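Local coordinates for penicillin-binding protein 2B (Streptococcus pneumoniae, PDB 2WAD), which forms peptide cross-links between adjacent glycan strands of cell-wall peptidoglycan, as a transpeptidase of the elongasome that builds the peripheral wall, at residues A[202-205]-A[206-210]; A[458-461]-A[462-466]; A[659-662]-A[663-667]. One frame throughout, in Å; residues are numbered along the deposited sequence.

Interaction 1 (A[202-205]-A[206-210])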
loop_
_atom_site.group_PDB
_atom_site.type_symbol
_atom_site.label_atom_id
_atom_site.label_comp_id
_atom_site.label_asym_id
_atom_site.label_seq_id
_atom_site.Cartn_x
_atom_site.Cartn_y
_atom_site.Cartn_z
ATOM N N VAL A 202 8.771 -29.985 26.068
ATOM C CA VAL A 202 7.990 -29.014 26.834
ATOM C C VAL A 202 7.494 -29.506 28.198
ATOM O O VAL A 202 7.656 -28.810 29.200
ATOM C CB VAL A 202 6.776 -28.466 26.048
ATOM C CG1 VAL A 202 5.917 -27.588 26.956
ATOM C CG2 VAL A 202 7.230 -27.675 24.837
ATOM N N ALA A 203 6.895 -30.691 28.258
ATOM C CA ALA A 203 6.295 -31.152 29.509
ATOM C C ALA A 203 7.295 -31.604 30.573
ATOM O O ALA A 203 6.919 -31.785 31.729
ATOM C CB ALA A 203 5.245 -32.232 29.258
ATOM N N VAL A 204 8.556 -31.799 30.188
ATOM C CA VAL A 204 9.640 -31.997 31.149
ATOM C C VAL A 204 10.042 -30.657 31.777
ATOM O O VAL A 204 10.261 -30.593 32.987
ATOM C CB VAL A 204 10.886 -32.673 30.517
ATOM C CG1 VAL A 204 12.032 -32.701 31.504
ATOM C CG2 VAL A 204 10.568 -34.085 30.039
ATOM N N ILE A 205 10.140 -29.598 30.975
ATOM C CA ILE A 205 10.397 -28.260 31.517
ATOM C C ILE A 205 9.293 -27.821 32.478
ATOM O O ILE A 205 9.570 -27.317 33.574
ATOM C CB ILE A 205 10.586 -27.182 30.427
ATOM C CG1 ILE A 205 11.872 -27.450 29.650
ATOM C CG2 ILE A 205 10.672 -25.790 31.073
ATOM C CD1 ILE A 205 11.893 -26.863 28.270
ATOM N N ALA A 206 8.047 -28.011 32.055
ATOM C CA ALA A 206 6.891 -27.738 32.906
ATOM C C ALA A 206 7.005 -28.457 34.255
ATOM O O ALA A 206 6.519 -27.963 35.270
ATOM C CB ALA A 206 5.598 -28.138 32.190
ATOM N N SER A 207 7.653 -29.618 34.266
ATOM C CA SER A 207 7.744 -30.425 35.478
ATOM C C SER A 207 8.885 -30.047 36.431
ATOM O O SER A 207 8.843 -30.393 37.614
ATOM C CB SER A 207 7.833 -31.912 35.131
ATOM O OG SER A 207 9.144 -32.242 34.701
ATOM N N ILE A 208 9.916 -29.365 35.946
ATOM C CA ILE A 208 10.990 -28.968 36.850
ATOM C C ILE A 208 11.258 -27.468 36.888
ATOM O O ILE A 208 12.211 -27.034 37.543
ATOM C CB ILE A 208 12.314 -29.741 36.608
ATOM C CG1 ILE A 208 13.075 -29.204 35.395
ATOM C CG2 ILE A 208 12.106 -31.262 36.557
ATOM C CD1 ILE A 208 12.579 -29.693 34.094
ATOM N N SER A 209 10.406 -26.692 36.219
ATOM C CA SER A 209 10.584 -25.248 36.073
ATOM C C SER A 209 10.664 -24.511 37.404
ATOM O O SER A 209 11.341 -23.487 37.520
ATOM C CB SER A 209 9.499 -24.639 35.182
ATOM O OG SER A 209 8.204 -24.901 35.690
ATOM N N LYS A 210 10.008 -25.052 38.426
ATOM C CA LYS A 210 10.166 -24.536 39.787
ATOM C C LYS A 210 11.616 -24.471 40.276
ATOM O O LYS A 210 11.904 -23.778 41.256
ATOM C CB LYS A 210 9.355 -25.390 40.764
ATOM C CG LYS A 210 9.805 -26.850 40.807
ATOM C CD LYS A 210 9.610 -27.464 42.186
ATOM C CE LYS A 210 9.469 -28.981 42.110
ATOM N NZ LYS A 210 8.272 -29.368 41.316
#
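Val204 and Ile208 lie side by side, one helical turn apart and pointing the same way, on the last turn of helix 199-208, where the regular bonding weakens and the chain passes into 3-10 geometry at Ser209 and Lys210. Ile208 is the side chain to follow. From CB its two branches part: CG2 stands anti to the carbonyl carbon, while CG1 sits between the backbone N and the carbonyl carbon (chi1 78°). From CG1 the next bond carries the chain back toward the preceding turn. There the terminal methyl CD1 meets Val204 CG1 at 4.0 Å, the one apolar side-chain contact between 202-205 and 206-210. The same methyl is modelled too near Val204 O, so the details of its rotamer, and the bonds that Ser207 OG, Ser207 N and Ile208 N appear to make to that carbonyl, are doubtful.

The next carbonyl, Ile205 O, is clearer. It accepts from Ile208 N at 3.2 Å, with the donor well above the carbonyl plane, and takes a weak second bond from Ser209 N at 2.8 Å. One carbonyl thus serves both an i+3 and an i+4 donor as the helix tightens. Ser209 CB packs against the same oxygen, Ile205 O, at 3.1 Å.

Tyr103, from a loop, packs against the side chains of Val204, Ile205 and Ile208. Val202 and Ile205 also reach Ile217 of strand 215-225, so this buried edge of the helix lies on a strand of the dimerisation-domain family region. Upstream the regular helical pattern still holds: Ala206 N donates to Val202 O at 3.0 Å, almost straight, with an N-H...O angle of 173°.

Interaction 2 (A[458-461]-A[462-466])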
loop_
_atom_site.group_PDB
_atom_site.type_symbol
_atom_site.label_atom_id
_atom_site.label_comp_id
_atom_site.label_asym_id
_atom_site.label_seq_id
_atom_site.Cartn_x
_atom_site.Cartn_y
_atom_site.Cartn_z
ATOM N N GLN A 458 -1.601 31.361 -27.009
ATOM C CA GLN A 458 -1.504 31.496 -28.465
ATOM C C GLN A 458 -2.671 30.871 -29.232
ATOM O O GLN A 458 -3.385 30.014 -28.719
ATOM C CB GLN A 458 -0.148 30.980 -28.954
ATOM C CG GLN A 458 1.028 31.844 -28.463
ATOM C CD GLN A 458 2.393 31.320 -28.865
ATOM O OE1 GLN A 458 2.544 30.165 -29.243
ATOM N NE2 GLN A 458 3.403 32.175 -28.781
ATOM N N THR A 459 -2.866 31.300 -30.471
ATOM C CA THR A 459 -3.954 30.803 -31.308
ATOM C C THR A 459 -3.348 30.071 -32.497
ATOM O O THR A 459 -2.406 30.586 -33.100
ATOM C CB THR A 459 -4.819 31.983 -31.785
ATOM O OG1 THR A 459 -5.405 32.600 -30.635
ATOM C CG2 THR A 459 -5.942 31.544 -32.698
ATOM N N TYR A 460 -3.868 28.889 -32.838
ATOM C CA TYR A 460 -3.233 28.057 -33.862
ATOM C C TYR A 460 -3.387 28.652 -35.253
ATOM O O TYR A 460 -4.492 29.049 -35.638
ATOM C CB TYR A 460 -3.727 26.595 -33.870
ATOM C CG TYR A 460 -3.167 25.786 -35.039
ATOM C CD1 TYR A 460 -1.815 25.437 -35.094
ATOM C CD2 TYR A 460 -3.976 25.403 -36.102
ATOM C CE1 TYR A 460 -1.301 24.722 -36.156
ATOM C CE2 TYR A 460 -3.470 24.695 -37.171
ATOM C CZ TYR A 460 -2.137 24.367 -37.193
ATOM O OH TYR A 460 -1.629 23.625 -38.224
ATOM N N GLN A 461 -2.272 28.724 -35.975
ATOM C CA GLN A 461 -2.256 28.934 -37.420
ATOM C C GLN A 461 -1.205 27.986 -37.982
ATOM O O GLN A 461 -0.121 27.864 -37.411
ATOM C CB GLN A 461 -1.867 30.372 -37.806
ATOM C CG GLN A 461 -2.628 31.503 -37.123
ATOM C CD GLN A 461 -4.087 31.566 -37.544
ATOM O OE1 GLN A 461 -4.446 31.129 -38.638
ATOM N NE2 GLN A 461 -4.940 32.109 -36.672
ATOM N N PRO A 462 -1.518 27.323 -39.104
ATOM C CA PRO A 462 -0.581 26.376 -39.696
ATOM C C PRO A 462 0.806 26.993 -39.873
ATOM O O PRO A 462 0.909 28.169 -40.223
ATOM C CB PRO A 462 -1.213 26.051 -41.060
ATOM C CG PRO A 462 -2.672 26.332 -40.906
ATOM C CD PRO A 462 -2.742 27.499 -39.916
ATOM N N ASN A 463 1.852 26.212 -39.605
ATOM C CA ASN A 463 3.226 26.581 -39.917
ATOM C C ASN A 463 3.730 27.720 -39.029
ATOM O O ASN A 463 4.752 28.340 -39.316
ATOM C CB ASN A 463 3.389 26.960 -41.406
ATOM C CG ASN A 463 2.671 26.002 -42.357
ATOM O OD1 ASN A 463 2.566 24.800 -42.113
ATOM N ND2 ASN A 463 2.150 26.549 -43.440
ATOM N N MET A 464 3.015 28.006 -37.952
ATOM C CA MET A 464 3.472 29.005 -36.995
ATOM C C MET A 464 4.760 28.578 -36.281
ATOM O O MET A 464 4.965 27.385 -36.016
ATOM C CB MET A 464 2.368 29.269 -35.967
ATOM C CG MET A 464 2.031 28.033 -35.106
ATOM S SD MET A 464 0.714 28.343 -33.902
ATOM C CE MET A 464 1.198 29.922 -33.190
ATOM N N PHE A 465 5.620 29.562 -36.009
ATOM C CA PHE A 465 6.788 29.424 -35.134
ATOM C C PHE A 465 6.235 29.683 -33.729
ATOM O O PHE A 465 5.592 30.715 -33.476
ATOM C CB PHE A 465 7.873 30.479 -35.441
ATOM C CG PHE A 465 8.730 30.170 -36.650
ATOM C CD1 PHE A 465 9.836 29.346 -36.538
ATOM C CD2 PHE A 465 8.425 30.706 -37.899
ATOM C CE1 PHE A 465 10.606 29.037 -37.642
ATOM C CE2 PHE A 465 9.186 30.407 -39.011
ATOM C CZ PHE A 465 10.283 29.586 -38.882
ATOM N N VAL A 466 6.440 28.743 -32.814
ATOM C CA VAL A 466 5.861 28.917 -31.486
ATOM C C VAL A 466 6.793 29.608 -30.490
ATOM O O VAL A 466 7.937 29.188 -30.296
ATOM C CB VAL A 466 5.247 27.614 -30.906
ATOM C CG1 VAL A 466 4.518 27.925 -29.602
ATOM C CG2 VAL A 466 4.262 26.989 -31.893
#
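Pro462 N lies over one face of the Tyr460 ring, 3.6 Å above its plane and offset toward the rim, with the two side chains crossing at about a right angle. Pro462 CD lies near the rim, 4.0 Å from Tyr460 CE2. Met464 approaches the same ring obliquely, its SD 5.2 Å from the Tyr460 centroid, a Met-aromatic contact. The sulfur also takes a weak but nearly straight bond from Gln461 N at 3.7 Å. Because Met464 CG is held between its backbone N and carbonyl carbon (chi1 64°), the side chain turns back over the turn toward Gln461. Farther out, the extended Gln458 side chain brings OE1 to 3.0 Å from Val466 CG1; this buried oxygen has no polar partner in the model. Tyr460 OH, by contrast, accepts from Val414 N, and Leu453 of helix 445-455 packs against Gln458, Tyr460, Met464 and Val466. Met464 N closes the turn on Gln461 O at 3.2 Å. With proline second and Asn463 third, at a positive phi of 70°, this is a classic type II beta turn, set in the surface loop between helices 445-455 and 471-484.

Interaction 3 (A[659-662]-A[663-667]). Unlike the reference sequence in segment 659-662: Lys659 (reference Asn), Asn660 (reference Gly). Unlike the reference sequence in segment 663-667: Ala664 (reference Ser).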
loop_
_atom_site.group_PDB
_atom_site.type_symbol
_atom_site.label_atom_id
_atom_site.label_comp_id
_atom_site.label_asym_id
_atom_site.label_seq_id
_atom_site.Cartn_x
_atom_site.Cartn_y
_atom_site.Cartn_z
ATOM N N LYS A 659 -8.462 -5.338 -32.828
ATOM C CA LYS A 659 -9.456 -5.124 -31.778
ATOM C C LYS A 659 -8.827 -4.570 -30.499
ATOM O O LYS A 659 -7.715 -4.954 -30.150
ATOM C CB LYS A 659 -10.244 -6.403 -31.488
ATOM C CG LYS A 659 -9.423 -7.477 -30.797
ATOM C CD LYS A 659 -10.294 -8.567 -30.188
ATOM C CE LYS A 659 -9.462 -9.823 -29.956
ATOM N NZ LYS A 659 -8.009 -9.460 -29.890
ATOM N N ASN A 660 -9.526 -3.674 -29.805
ATOM C CA ASN A 660 -9.003 -3.061 -28.571
ATOM C C ASN A 660 -9.698 -3.644 -27.348
ATOM O O ASN A 660 -10.848 -3.327 -27.063
ATOM C CB ASN A 660 -9.172 -1.531 -28.581
ATOM C CG ASN A 660 -8.317 -0.828 -27.517
ATOM O OD1 ASN A 660 -8.320 -1.184 -26.332
ATOM N ND2 ASN A 660 -7.538 0.151 -27.959
ATOM N N VAL A 661 -9.002 -4.505 -26.621
ATOM C CA VAL A 661 -9.623 -5.192 -25.485
ATOM C C VAL A 661 -9.825 -4.311 -24.254
ATOM O O VAL A 661 -10.512 -4.711 -23.323
ATOM C CB VAL A 661 -8.861 -6.478 -25.109
ATOM C CG1 VAL A 661 -8.740 -7.416 -26.338
ATOM C CG2 VAL A 661 -7.464 -6.160 -24.570
ATOM N N GLY A 662 -9.276 -3.100 -24.258
ATOM C CA GLY A 662 -9.368 -2.236 -23.078
ATOM C C GLY A 662 -10.797 -1.991 -22.626
ATOM O O GLY A 662 -11.153 -2.311 -21.508
ATOM N N PRO A 663 -11.624 -1.409 -23.492
ATOM C CA PRO A 663 -13.038 -1.176 -23.203
ATOM C C PRO A 663 -13.783 -2.461 -22.839
ATOM O O PRO A 663 -14.682 -2.432 -21.998
ATOM C CB PRO A 663 -13.582 -0.635 -24.533
ATOM C CG PRO A 663 -12.358 -0.018 -25.217
ATOM C CD PRO A 663 -11.191 -0.821 -24.782
ATOM N N ALA A 664 -13.397 -3.590 -23.435
ATOM C CA ALA A 664 -14.119 -4.850 -23.199
ATOM C C ALA A 664 -13.791 -5.372 -21.804
ATOM O O ALA A 664 -14.654 -5.898 -21.092
ATOM C CB ALA A 664 -13.765 -5.895 -24.272
ATOM N N ILE A 665 -12.543 -5.221 -21.394
ATOM C CA ILE A 665 -12.182 -5.558 -20.015
ATOM C C ILE A 665 -12.944 -4.682 -19.021
ATOM O O ILE A 665 -13.572 -5.203 -18.103
ATOM C CB ILE A 665 -10.660 -5.482 -19.764
ATOM C CG1 ILE A 665 -9.934 -6.508 -20.643
ATOM C CG2 ILE A 665 -10.356 -5.748 -18.291
ATOM C CD1 ILE A 665 -8.447 -6.210 -20.825
ATOM N N ALA A 666 -12.928 -3.367 -19.242
ATOM C CA ALA A 666 -13.670 -2.411 -18.409
ATOM C C ALA A 666 -15.156 -2.786 -18.293
ATOM O O ALA A 666 -15.750 -2.794 -17.215
ATOM C CB ALA A 666 -13.511 -0.966 -18.982
ATOM N N ARG A 667 -15.776 -3.075 -19.425
ATOM C CA ARG A 667 -17.182 -3.479 -19.465
ATOM C C ARG A 667 -17.405 -4.749 -18.667
ATOM O O ARG A 667 -18.370 -4.869 -17.911
ATOM C CB ARG A 667 -17.515 -3.754 -20.936
ATOM C CG ARG A 667 -18.912 -4.344 -21.173
ATOM C CD ARG A 667 -18.960 -4.894 -22.589
ATOM N NE ARG A 667 -18.173 -6.128 -22.666
ATOM C CZ ARG A 667 -17.572 -6.552 -23.769
ATOM N NH1 ARG A 667 -17.652 -5.814 -24.869
ATOM N NH2 ARG A 667 -16.892 -7.698 -23.766
#
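Asn660 and Pro663 cross at about a right angle at the start of helix 661-676, where Asn660 is the N-cap. With CG anti to the backbone N (chi1 -164°), the Asn660 amide swings round to the opening turn. Its OD1 accepts from Gly662 N at 3.0 Å, the N-H lying in the plane of the side-chain carbonyl. Pro663, one residue farther on, has no N-H to offer; instead its CD packs against Asn660 OD1 at 3.3 Å. The cap therefore works through a single amide hydrogen, and of the proline ring only CD touches the amide oxygen.

Val661 and Ile665 cross obliquely along another side of the helix. Ile665 CG1 is anti to its carbonyl carbon (chi1 -63°), which turns that branch back toward the helix start, and CD1 ends 3.9 Å from Val661 CG2. On the way, Ile665 CG1 passes 3.3 Å from Val661 O. That carbonyl already accepts from Ile665 N at 2.8 Å, so backbone and side chain of the isoleucine both close on it. The next rung, Ala666 N to Gly662 O, is 3.1 Å long and almost straight at 176°, so helical bonding is regular from the first turn. Arg667 lays one face of its guanidinium over Ala664 CA.

The Asn660 side chain is about 9 Å from that of Ser386, the probable acyl-ester nucleophile, and touches Thr632. Around the helix start, Tyr327 of helix 314-334 packs on Ala664 and Ile665, and Phe604 covers Pro663 and Ala666. Val647 and Val649 bring in strand 645-650: Val649 touches both Ile665 and Ala666, seating this first turn of the helix against the antiparallel sheet of the transpeptidase fold.

Overall arrangement
Interaction 3 is the buried one, packed against helix 314-334 and strand 645-650; interaction 1 is partly buried, and interaction 2 is a surface contact. Interactions 1 and 3 both concern helix ends, but opposite ones: 659-667 starts with a side-chain cap and regular bonds, whereas 202-210 frays into 3-10 turns with shared or weak bonds. Interaction 2 has no helix and relies on a beta turn, a sulfur and an aromatic ring. Interactions 2 and 3 belong to the transpeptidase domain, their centres about 37 Å apart. Interaction 1 lies in the dimerisation-domain family region, its centre about 90 Å from that of interaction 2, across the chain's centre.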